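PDB 3VYL: L-ribulose 3-epimerase from Mesorhizobium loti, which catalyses the epimerisation of ketoses at C3, acting efficiently on L-ribulose and probably less so on D-psicose and D-tagatose, with a manganese ion bound in its TIM barrel. Local coordinates for residues F37-I47 with Q90-L98; I63-S74 with K102-H111. All blocks are in the same frame, centred on the assembly; numbering follows the deposited sequence.

Interaction 1: F37-I47 with Q90-L98; sequences FSYLDPADVDI and QTIALTRDL
Ile47 and Leu94 meet through their terminal methyls, CD1 of Ile47 lying 3.8 Å from CD1 of Leu94, where the start of helix 47-57 and the loop before it pack on the end of helix 78-98. Ile47 also turns CG2 to the next helical turn, 3.8 Å from Leu98 CD1, the two side chains crossing at about a right angle. Leu94 extends CG away from its backbone N (chi1 180°), a torsion that sets CD2 4.1 Å from Leu40 CB. Leu98 CD2 lies within 4.4 Å of Leu40 CD1, and Leu50 of helix 47-57 touches both leucines, closing this apolar side.

Against this methyl packing stands a side where Tyr39, Gln90 and Asp97 meet solvent. Tyr39 lies with its ring edge at Thr91, CE1 3.2 Å from OG1, a hydroxyl whose hydrogen bond goes to Ile87 O in its own helix. The phenol OH stands 3.4 Å from Gln90 CD, with ring and amide planes 82° apart. Cutting Tyr39 back to an alanine would probably open a gap beside Thr91 and leave the Gln90 side chain freer to turn. The exposed Asp97 makes a slight contact, giving Ile47 its CB alone, while its carboxylate is gripped side-on by neighbouring Arg96, NE to OD2 at 2.8 Å.

With all side-chain hydrogen bonds of the two segments made elsewhere than between them, the barrel's second βα loop is held to the helix after strand 60-66 chiefly by hydrophobic burial.

Interaction 2: I63-S74 with K102-H111; sequences ISIGLPADGDIS and KVAGILSAGH
Ile65, on the helix side of strand 60-66, meets Leu107 just beyond the end of strand 102-104, CG1 of Ile65 4.2 Å from CD1 of Leu107. The strands are the two ends of the beta-alpha-beta unit strand 60-66, helix 78-98, strand 102-104 of the TIM barrel. Ile63 and Val103 point to the same side as Ile65. Ser64, Ala104 and Ile106 project from the opposite face, and Ser64 OG finds its partner in Glu36. Parallel pairing in register, Ile63 with Val103 through Gly66 with Ile106, sets like-facing residues side by side, the short strand axes 22° apart. The backbone ladder supports it: Ala104 N reaches Ile63 O at 2.7 Å, and Leu67 N meets Ile106 O at 3.2 Å.

Gly105 marks the corner in the second strand. Its phi of 109° suits glycine, and a CB there would collide with Ile65 O.

Beyond the strands, side chains meet mainly backbone. Leu67 lays CB 3.7 Å from Ala109 O and brings CD1 near Leu107 O, while its own carbonyl accepts from His111 N at 2.9 Å. CB of His111 sits 3.9 Å from Gly66 CA; from there the imidazole, turned away from its backbone N (chi1 -172°), leads off to Glu153, which NE2 hydrogen-bonds, and Ile106 CG1 lies over one ring face, toward the rim. Asp72 sends OD2 to Gly110 N, a weak bond at 3.1 Å.

The link is therefore a peptide ladder with isoleucine and valine on the helix side, and Ser64, Ala104 and Ile106 on the other. Gly105 also pairs through its backbone with the manganese ligand Glu147, so the chemistry implies a backbone connection from this sheet pair to the metal site.

Overall arrangement
From the N terminus, the chain leaves strand 34-37 through the loop of interaction 1, and helix 47-57 leads to strand 60-66, whose second half and following loop form the first side of interaction 2. Helix 78-98 then brings residues 90-98 back onto 37-47, closing interaction 1, and strand 102-104 with its following loop closes interaction 2 alongside residues 63-74. The segments alternate, so the two contacts cross rather than nest. They touch directly: Phe37 O probably accepts a hydrogen bond from Ser64 N, and Thr95 packs on Ile63 and Val103. Together they tie strands two to four of the eight-stranded barrel to the helix 78-98 on its outside.

Interaction 1: F37-I47 with Q90-L98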
loop_
_atom_site.group_PDB
_atom_site.type_symbol
_atom_site.label_atom_id
_atom_site.label_comp_id
_atom_site.label_asym_id
_atom_site.label_seq_id
_atom_site.Cartn_x
_atom_site.Cartn_y
_atom_site.Cartn_z
ATOM N N PHE A 37 -3.058 32.703 -0.189
ATOM C CA PHE A 37 -2.914 33.589 -1.305
ATOM C C PHE A 37 -1.482 33.559 -1.709
ATOM O O PHE A 37 -0.661 33.521 -0.877
ATOM C CB PHE A 37 -3.309 34.997 -0.897
ATOM C CG PHE A 37 -4.785 35.211 -0.797
ATOM C CD1 PHE A 37 -5.580 35.055 -1.882
ATOM C CD2 PHE A 37 -5.351 35.584 0.369
ATOM C CE1 PHE A 37 -6.915 35.243 -1.813
ATOM C CE2 PHE A 37 -6.682 35.792 0.455
ATOM C CZ PHE A 37 -7.469 35.615 -0.636
ATOM N N SER A 38 -1.209 33.450 -2.999
ATOM C CA SER A 38 0.138 33.513 -3.563
ATOM C C SER A 38 0.935 34.795 -3.618
ATOM O O SER A 38 2.119 34.775 -3.435
ATOM C CB SER A 38 0.101 33.092 -4.997
ATOM O OG SER A 38 0.703 34.116 -5.789
ATOM N N TYR A 39 0.325 35.868 -4.072
ATOM C CA TYR A 39 0.815 37.207 -3.820
ATOM C C TYR A 39 -0.199 38.225 -4.265
ATOM O O TYR A 39 -0.836 38.046 -5.274
ATOM C CB TYR A 39 2.176 37.448 -4.462
ATOM C CG TYR A 39 2.901 38.634 -3.894
ATOM C CD1 TYR A 39 3.727 38.514 -2.810
ATOM C CD2 TYR A 39 2.745 39.874 -4.444
ATOM C CE1 TYR A 39 4.386 39.598 -2.299
ATOM C CE2 TYR A 39 3.393 40.966 -3.939
ATOM C CZ TYR A 39 4.208 40.807 -2.873
ATOM O OH TYR A 39 4.826 41.891 -2.388
ATOM N N LEU A 40 -0.278 39.322 -3.541
ATOM C CA LEU A 40 -1.220 40.367 -3.822
ATOM C C LEU A 40 -0.526 41.709 -3.811
ATOM O O LEU A 40 0.184 42.023 -2.885
ATOM C CB LEU A 40 -2.310 40.345 -2.775
ATOM C CG LEU A 40 -3.148 39.086 -2.714
ATOM C CD1 LEU A 40 -4.063 39.150 -1.525
ATOM C CD2 LEU A 40 -3.987 38.951 -3.946
ATOM N N ASP A 41 -0.741 42.520 -4.826
ATOM C CA ASP A 41 -0.115 43.840 -4.833
ATOM C C ASP A 41 -0.902 44.841 -3.975
ATOM O O ASP A 41 -2.097 45.043 -4.204
ATOM C CB ASP A 41 0.051 44.358 -6.262
ATOM C CG ASP A 41 0.665 45.738 -6.308
ATOM O OD1 ASP A 41 1.810 45.898 -5.831
ATOM O OD2 ASP A 41 -0.001 46.666 -6.814
ATOM N N PRO A 42 -0.234 45.457 -2.975
ATOM C CA PRO A 42 -0.861 46.435 -2.066
ATOM C C PRO A 42 -1.579 47.601 -2.756
ATOM O O PRO A 42 -2.644 48.010 -2.295
ATOM C CB PRO A 42 0.321 46.945 -1.233
ATOM C CG PRO A 42 1.272 45.799 -1.211
ATOM C CD PRO A 42 1.152 45.150 -2.565
ATOM N N ALA A 43 -1.001 48.126 -3.838
ATOM C CA ALA A 43 -1.623 49.203 -4.620
ATOM C C ALA A 43 -2.804 48.709 -5.457
ATOM O O ALA A 43 -3.712 49.486 -5.778
ATOM C CB ALA A 43 -0.593 49.883 -5.511
ATOM N N ASP A 44 -2.777 47.418 -5.797
ATOM C CA ASP A 44 -3.805 46.757 -6.607
ATOM C C ASP A 44 -5.003 46.292 -5.767
ATOM O O ASP A 44 -6.117 46.141 -6.286
ATOM C CB ASP A 44 -3.174 45.562 -7.338
ATOM C CG ASP A 44 -4.102 44.919 -8.376
ATOM O OD1 ASP A 44 -3.753 43.814 -8.856
ATOM O OD2 ASP A 44 -5.160 45.498 -8.720
ATOM N N VAL A 45 -4.769 46.077 -4.471
ATOM C CA VAL A 45 -5.747 45.443 -3.584
ATOM C C VAL A 45 -6.012 46.287 -2.337
ATOM O O VAL A 45 -5.084 46.816 -1.720
ATOM C CB VAL A 45 -5.270 44.028 -3.170
ATOM C CG1 VAL A 45 -6.213 43.394 -2.155
ATOM C CG2 VAL A 45 -5.127 43.142 -4.393
ATOM N N ASP A 46 -7.284 46.411 -1.973
ATOM C CA ASP A 46 -7.664 47.023 -0.701
ATOM C C ASP A 46 -7.415 46.009 0.428
ATOM O O ASP A 46 -8.300 45.227 0.795
ATOM C CB ASP A 46 -9.130 47.472 -0.745
ATOM C CG ASP A 46 -9.461 48.541 0.295
ATOM O OD1 ASP A 46 -8.726 48.682 1.304
ATOM O OD2 ASP A 46 -10.483 49.240 0.098
ATOM N N ILE A 47 -6.198 46.041 0.967
ATOM C CA ILE A 47 -5.714 45.048 1.931
ATOM C C ILE A 47 -6.540 44.948 3.226
ATOM O O ILE A 47 -6.908 43.845 3.654
ATOM C CB ILE A 47 -4.220 45.291 2.250
ATOM C CG1 ILE A 47 -3.363 44.938 1.032
ATOM C CG2 ILE A 47 -3.773 44.501 3.479
ATOM C CD1 ILE A 47 -1.921 45.373 1.164
ATOM N N GLN A 90 8.429 42.503 1.821
ATOM C CA GLN A 90 7.122 42.978 1.394
ATOM C C GLN A 90 6.047 41.933 1.682
ATOM O O GLN A 90 4.981 42.255 2.200
ATOM C CB GLN A 90 7.162 43.344 -0.088
ATOM C CG GLN A 90 6.170 44.426 -0.491
ATOM C CD GLN A 90 6.380 44.910 -1.918
ATOM O OE1 GLN A 90 7.470 44.768 -2.485
ATOM N NE2 GLN A 90 5.334 45.487 -2.507
ATOM N N THR A 91 6.350 40.676 1.369
ATOM C CA THR A 91 5.438 39.552 1.608
ATOM C C THR A 91 5.075 39.400 3.088
ATOM O O THR A 91 3.937 39.061 3.429
ATOM C CB THR A 91 6.038 38.228 1.078
ATOM O OG1 THR A 91 6.512 38.419 -0.261
ATOM C CG2 THR A 91 4.994 37.102 1.088
ATOM N N ILE A 92 6.057 39.648 3.953
ATOM C CA ILE A 92 5.841 39.625 5.397
ATOM C C ILE A 92 4.801 40.679 5.798
ATOM O O ILE A 92 3.758 40.343 6.381
ATOM C CB ILE A 92 7.158 39.816 6.164
ATOM C CG1 ILE A 92 8.059 38.595 5.958
ATOM C CG2 ILE A 92 6.881 40.047 7.640
ATOM C CD1 ILE A 92 9.450 38.733 6.537
ATOM N N ALA A 93 5.071 41.938 5.448
ATOM C CA ALA A 93 4.153 43.041 5.726
ATOM C C ALA A 93 2.757 42.789 5.151
ATOM O O ALA A 93 1.747 43.147 5.771
ATOM C CB ALA A 93 4.721 44.358 5.219
ATOM N N LEU A 94 2.693 42.163 3.978
ATOM C CA LEU A 94 1.398 41.740 3.445
ATOM C C LEU A 94 0.678 40.754 4.388
ATOM O O LEU A 94 -0.482 40.968 4.739
ATOM C CB LEU A 94 1.543 41.157 2.035
ATOM C CG LEU A 94 0.249 40.676 1.368
ATOM C CD1 LEU A 94 -0.625 41.847 0.945
ATOM C CD2 LEU A 94 0.554 39.796 0.168
ATOM N N THR A 95 1.375 39.693 4.800
ATOM C CA THR A 95 0.816 38.665 5.692
ATOM C C THR A 95 0.321 39.308 6.989
ATOM O O THR A 95 -0.844 39.147 7.375
ATOM C CB THR A 95 1.861 37.565 6.019
ATOM O OG1 THR A 95 2.356 36.990 4.803
ATOM C CG2 THR A 95 1.264 36.464 6.899
ATOM N N ARG A 96 1.229 40.044 7.635
ATOM C CA ARG A 96 0.949 40.783 8.864
ATOM C C ARG A 96 -0.313 41.638 8.751
ATOM O O ARG A 96 -1.201 41.536 9.593
ATOM C CB ARG A 96 2.158 41.640 9.247
ATOM C CG ARG A 96 2.000 42.446 10.528
ATOM C CD ARG A 96 2.881 43.684 10.482
ATOM N NE ARG A 96 2.482 44.559 9.379
ATOM C CZ ARG A 96 3.315 45.314 8.668
ATOM N NH1 ARG A 96 4.620 45.324 8.931
ATOM N NH2 ARG A 96 2.831 46.058 7.681
ATOM N N ASP A 97 -0.401 42.452 7.699
ATOM C CA ASP A 97 -1.528 43.373 7.543
ATOM C C ASP A 97 -2.823 42.652 7.217
ATOM O O ASP A 97 -3.916 43.176 7.449
ATOM C CB ASP A 97 -1.227 44.446 6.495
ATOM C CG ASP A 97 -0.205 45.468 6.978
ATOM O OD1 ASP A 97 0.265 46.277 6.149
ATOM O OD2 ASP A 97 0.136 45.468 8.182
ATOM N N LEU A 98 -2.704 41.437 6.703
ATOM C CA LEU A 98 -3.882 40.659 6.355
ATOM C C LEU A 98 -4.390 39.862 7.569
ATOM O O LEU A 98 -5.514 39.343 7.571
ATOM C CB LEU A 98 -3.562 39.760 5.162
ATOM C CG LEU A 98 -4.554 39.616 4.004
ATOM C CD1 LEU A 98 -5.185 40.939 3.601
ATOM C CD2 LEU A 98 -3.833 38.987 2.820
#

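Interaction 2: I63-S74 with K102-H111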
loop_
_atom_site.group_PDB
_atom_site.type_symbol
_atom_site.label_atom_id
_atom_site.label_comp_id
_atom_site.label_asym_id
_atom_site.label_seq_id
_atom_site.Cartn_x
_atom_site.Cartn_y
_atom_site.Cartn_z
ATOM N N ILE A 63 0.240 33.298 3.369
ATOM C CA ILE A 63 0.755 33.702 2.077
ATOM C C ILE A 63 1.955 32.831 1.676
ATOM O O ILE A 63 2.901 32.632 2.458
ATOM C CB ILE A 63 1.136 35.203 2.033
ATOM C CG1 ILE A 63 0.023 36.088 2.616
ATOM C CG2 ILE A 63 1.494 35.626 0.610
ATOM C CD1 ILE A 63 -1.227 36.226 1.765
ATOM N N SER A 64 1.896 32.308 0.453
ATOM C CA SER A 64 2.985 31.538 -0.113
ATOM C C SER A 64 3.409 32.196 -1.398
ATOM O O SER A 64 2.569 32.669 -2.158
ATOM C CB SER A 64 2.525 30.117 -0.421
ATOM O OG SER A 64 1.567 30.118 -1.470
ATOM N N ILE A 65 4.712 32.213 -1.648
ATOM C CA ILE A 65 5.247 32.685 -2.921
ATOM C C ILE A 65 6.363 31.743 -3.361
ATOM O O ILE A 65 6.766 30.841 -2.609
ATOM C CB ILE A 65 5.819 34.121 -2.815
ATOM C CG1 ILE A 65 7.010 34.166 -1.854
ATOM C CG2 ILE A 65 4.746 35.110 -2.383
ATOM C CD1 ILE A 65 7.907 35.366 -2.048
ATOM N N GLY A 66 6.853 31.955 -4.581
ATOM C CA GLY A 66 8.067 31.313 -5.060
ATOM C C GLY A 66 8.957 32.409 -5.593
ATOM O O GLY A 66 8.559 33.118 -6.508
ATOM N N LEU A 67 10.146 32.573 -5.021
ATOM C CA LEU A 67 11.044 33.642 -5.448
ATOM C C LEU A 67 11.279 33.577 -6.954
ATOM O O LEU A 67 11.379 32.481 -7.508
ATOM C CB LEU A 67 12.387 33.594 -4.693
ATOM C CG LEU A 67 12.443 34.073 -3.229
ATOM C CD1 LEU A 67 13.795 33.793 -2.602
ATOM C CD2 LEU A 67 12.103 35.554 -3.112
ATOM N N PRO A 68 11.326 34.751 -7.626
ATOM C CA PRO A 68 11.655 34.796 -9.063
ATOM C C PRO A 68 13.142 34.618 -9.292
ATOM O O PRO A 68 13.924 34.864 -8.387
ATOM C CB PRO A 68 11.218 36.203 -9.484
ATOM C CG PRO A 68 11.299 37.006 -8.236
ATOM C CD PRO A 68 10.931 36.078 -7.115
ATOM N N ALA A 69 13.521 34.177 -10.487
ATOM C CA ALA A 69 14.933 34.060 -10.863
ATOM C C ALA A 69 15.560 35.434 -10.715
ATOM O O ALA A 69 16.727 35.573 -10.351
ATOM C CB ALA A 69 15.063 33.556 -12.292
ATOM N N ASP A 70 14.731 36.441 -10.982
ATOM C CA ASP A 70 15.022 37.853 -10.778
ATOM C C ASP A 70 15.371 38.215 -9.322
ATOM O O ASP A 70 16.123 39.165 -9.077
ATOM C CB ASP A 70 13.796 38.656 -11.213
ATOM C CG ASP A 70 14.107 40.106 -11.445
ATOM O OD1 ASP A 70 15.299 40.420 -11.640
ATOM O OD2 ASP A 70 13.164 40.928 -11.441
ATOM N N GLY A 71 14.845 37.449 -8.386
ATOM C CA GLY A 71 15.035 37.670 -6.987
ATOM C C GLY A 71 15.552 36.503 -6.195
ATOM O O GLY A 71 15.070 36.274 -5.141
ATOM N N ASP A 72 16.523 35.762 -6.674
ATOM C CA ASP A 72 16.999 34.647 -5.910
ATOM C C ASP A 72 18.038 34.996 -4.861
ATOM O O ASP A 72 19.157 35.315 -5.161
ATOM C CB ASP A 72 17.575 33.626 -6.856
ATOM C CG ASP A 72 18.042 32.421 -6.156
ATOM O OD1 ASP A 72 18.144 32.478 -4.948
ATOM O OD2 ASP A 72 18.307 31.419 -6.791
ATOM N N ILE A 73 17.669 34.791 -3.617
ATOM C CA ILE A 73 18.460 35.144 -2.455
ATOM C C ILE A 73 19.680 34.289 -2.254
ATOM O O ILE A 73 20.451 34.539 -1.379
ATOM C CB ILE A 73 17.643 35.117 -1.159
ATOM C CG1 ILE A 73 17.101 33.742 -0.873
ATOM C CG2 ILE A 73 16.467 36.032 -1.256
ATOM C CD1 ILE A 73 16.297 33.728 0.381
ATOM N N SER A 74 19.787 33.221 -3.006
ATOM C CA SER A 74 20.975 32.410 -3.025
ATOM C C SER A 74 21.969 32.818 -4.071
ATOM O O SER A 74 23.031 32.301 -4.102
ATOM C CB SER A 74 20.587 30.967 -3.253
ATOM O OG SER A 74 19.668 30.885 -4.296
ATOM N N LYS A 102 1.603 32.931 8.969
ATOM C CA LYS A 102 2.577 32.179 8.160
ATOM C C LYS A 102 2.900 32.795 6.786
ATOM O O LYS A 102 1.994 33.104 6.002
ATOM C CB LYS A 102 2.095 30.737 7.932
ATOM C CG LYS A 102 1.664 29.979 9.170
ATOM C CD LYS A 102 1.245 28.562 8.822
ATOM C CE LYS A 102 0.916 27.757 10.074
ATOM N NZ LYS A 102 2.103 27.520 10.944
ATOM N N VAL A 103 4.193 32.946 6.507
ATOM C CA VAL A 103 4.691 33.139 5.143
ATOM C C VAL A 103 5.347 31.829 4.698
ATOM O O VAL A 103 6.345 31.397 5.287
ATOM C CB VAL A 103 5.714 34.301 5.026
ATOM C CG1 VAL A 103 6.321 34.349 3.629
ATOM C CG2 VAL A 103 5.060 35.638 5.335
ATOM N N ALA A 104 4.842 31.238 3.631
ATOM C CA ALA A 104 5.304 29.953 3.139
ATOM C C ALA A 104 5.717 29.957 1.659
ATOM O O ALA A 104 5.720 30.964 1.036
ATOM C CB ALA A 104 4.251 28.902 3.411
ATOM N N GLY A 105 6.089 28.822 1.106
ATOM C CA GLY A 105 6.472 28.761 -0.276
ATOM C C GLY A 105 7.936 28.538 -0.462
ATOM O O GLY A 105 8.604 28.118 0.437
ATOM N N ILE A 106 8.423 28.797 -1.657
ATOM C CA ILE A 106 9.827 28.642 -1.929
ATOM C C ILE A 106 10.503 29.928 -1.628
ATOM O O ILE A 106 10.395 30.876 -2.319
ATOM C CB ILE A 106 10.063 28.274 -3.388
ATOM C CG1 ILE A 106 9.051 27.246 -3.834
ATOM C CG2 ILE A 106 11.419 27.654 -3.570
ATOM C CD1 ILE A 106 9.539 26.486 -5.016
ATOM N N LEU A 107 11.216 29.900 -0.535
ATOM C CA LEU A 107 11.704 31.050 0.131
ATOM C C LEU A 107 13.175 30.989 0.187
ATOM O O LEU A 107 13.797 31.883 0.646
ATOM C CB LEU A 107 11.176 31.009 1.540
ATOM C CG LEU A 107 9.945 31.792 1.921
ATOM C CD1 LEU A 107 8.777 31.624 1.015
ATOM C CD2 LEU A 107 9.538 31.421 3.307
ATOM N N SER A 108 13.734 29.896 -0.264
ATOM C CA SER A 108 15.171 29.650 -0.083
ATOM C C SER A 108 16.032 29.822 -1.322
ATOM O O SER A 108 17.258 29.835 -1.225
ATOM C CB SER A 108 15.370 28.233 0.440
ATOM O OG SER A 108 14.406 27.359 -0.125
ATOM N N ALA A 109 15.398 29.913 -2.483
ATOM C CA ALA A 109 16.096 29.943 -3.761
ATOM C C ALA A 109 15.070 30.167 -4.861
ATOM O O ALA A 109 13.859 30.187 -4.586
ATOM C CB ALA A 109 16.830 28.636 -3.978
ATOM N N GLY A 110 15.519 30.350 -6.098
ATOM C CA GLY A 110 14.570 30.596 -7.185
ATOM C C GLY A 110 13.633 29.422 -7.423
ATOM O O GLY A 110 14.068 28.275 -7.411
ATOM N N HIS A 111 12.347 29.716 -7.612
ATOM C CA HIS A 111 11.344 28.732 -8.070
ATOM C C HIS A 111 11.497 28.421 -9.541
ATOM O O HIS A 111 11.224 29.260 -10.404
ATOM C CB HIS A 111 9.926 29.244 -7.800
ATOM C CG HIS A 111 8.835 28.216 -8.063
ATOM N ND1 HIS A 111 7.535 28.554 -8.207
ATOM C CD2 HIS A 111 8.892 26.830 -8.200
ATOM C CE1 HIS A 111 6.798 27.443 -8.408
ATOM N NE2 HIS A 111 7.631 26.392 -8.412
#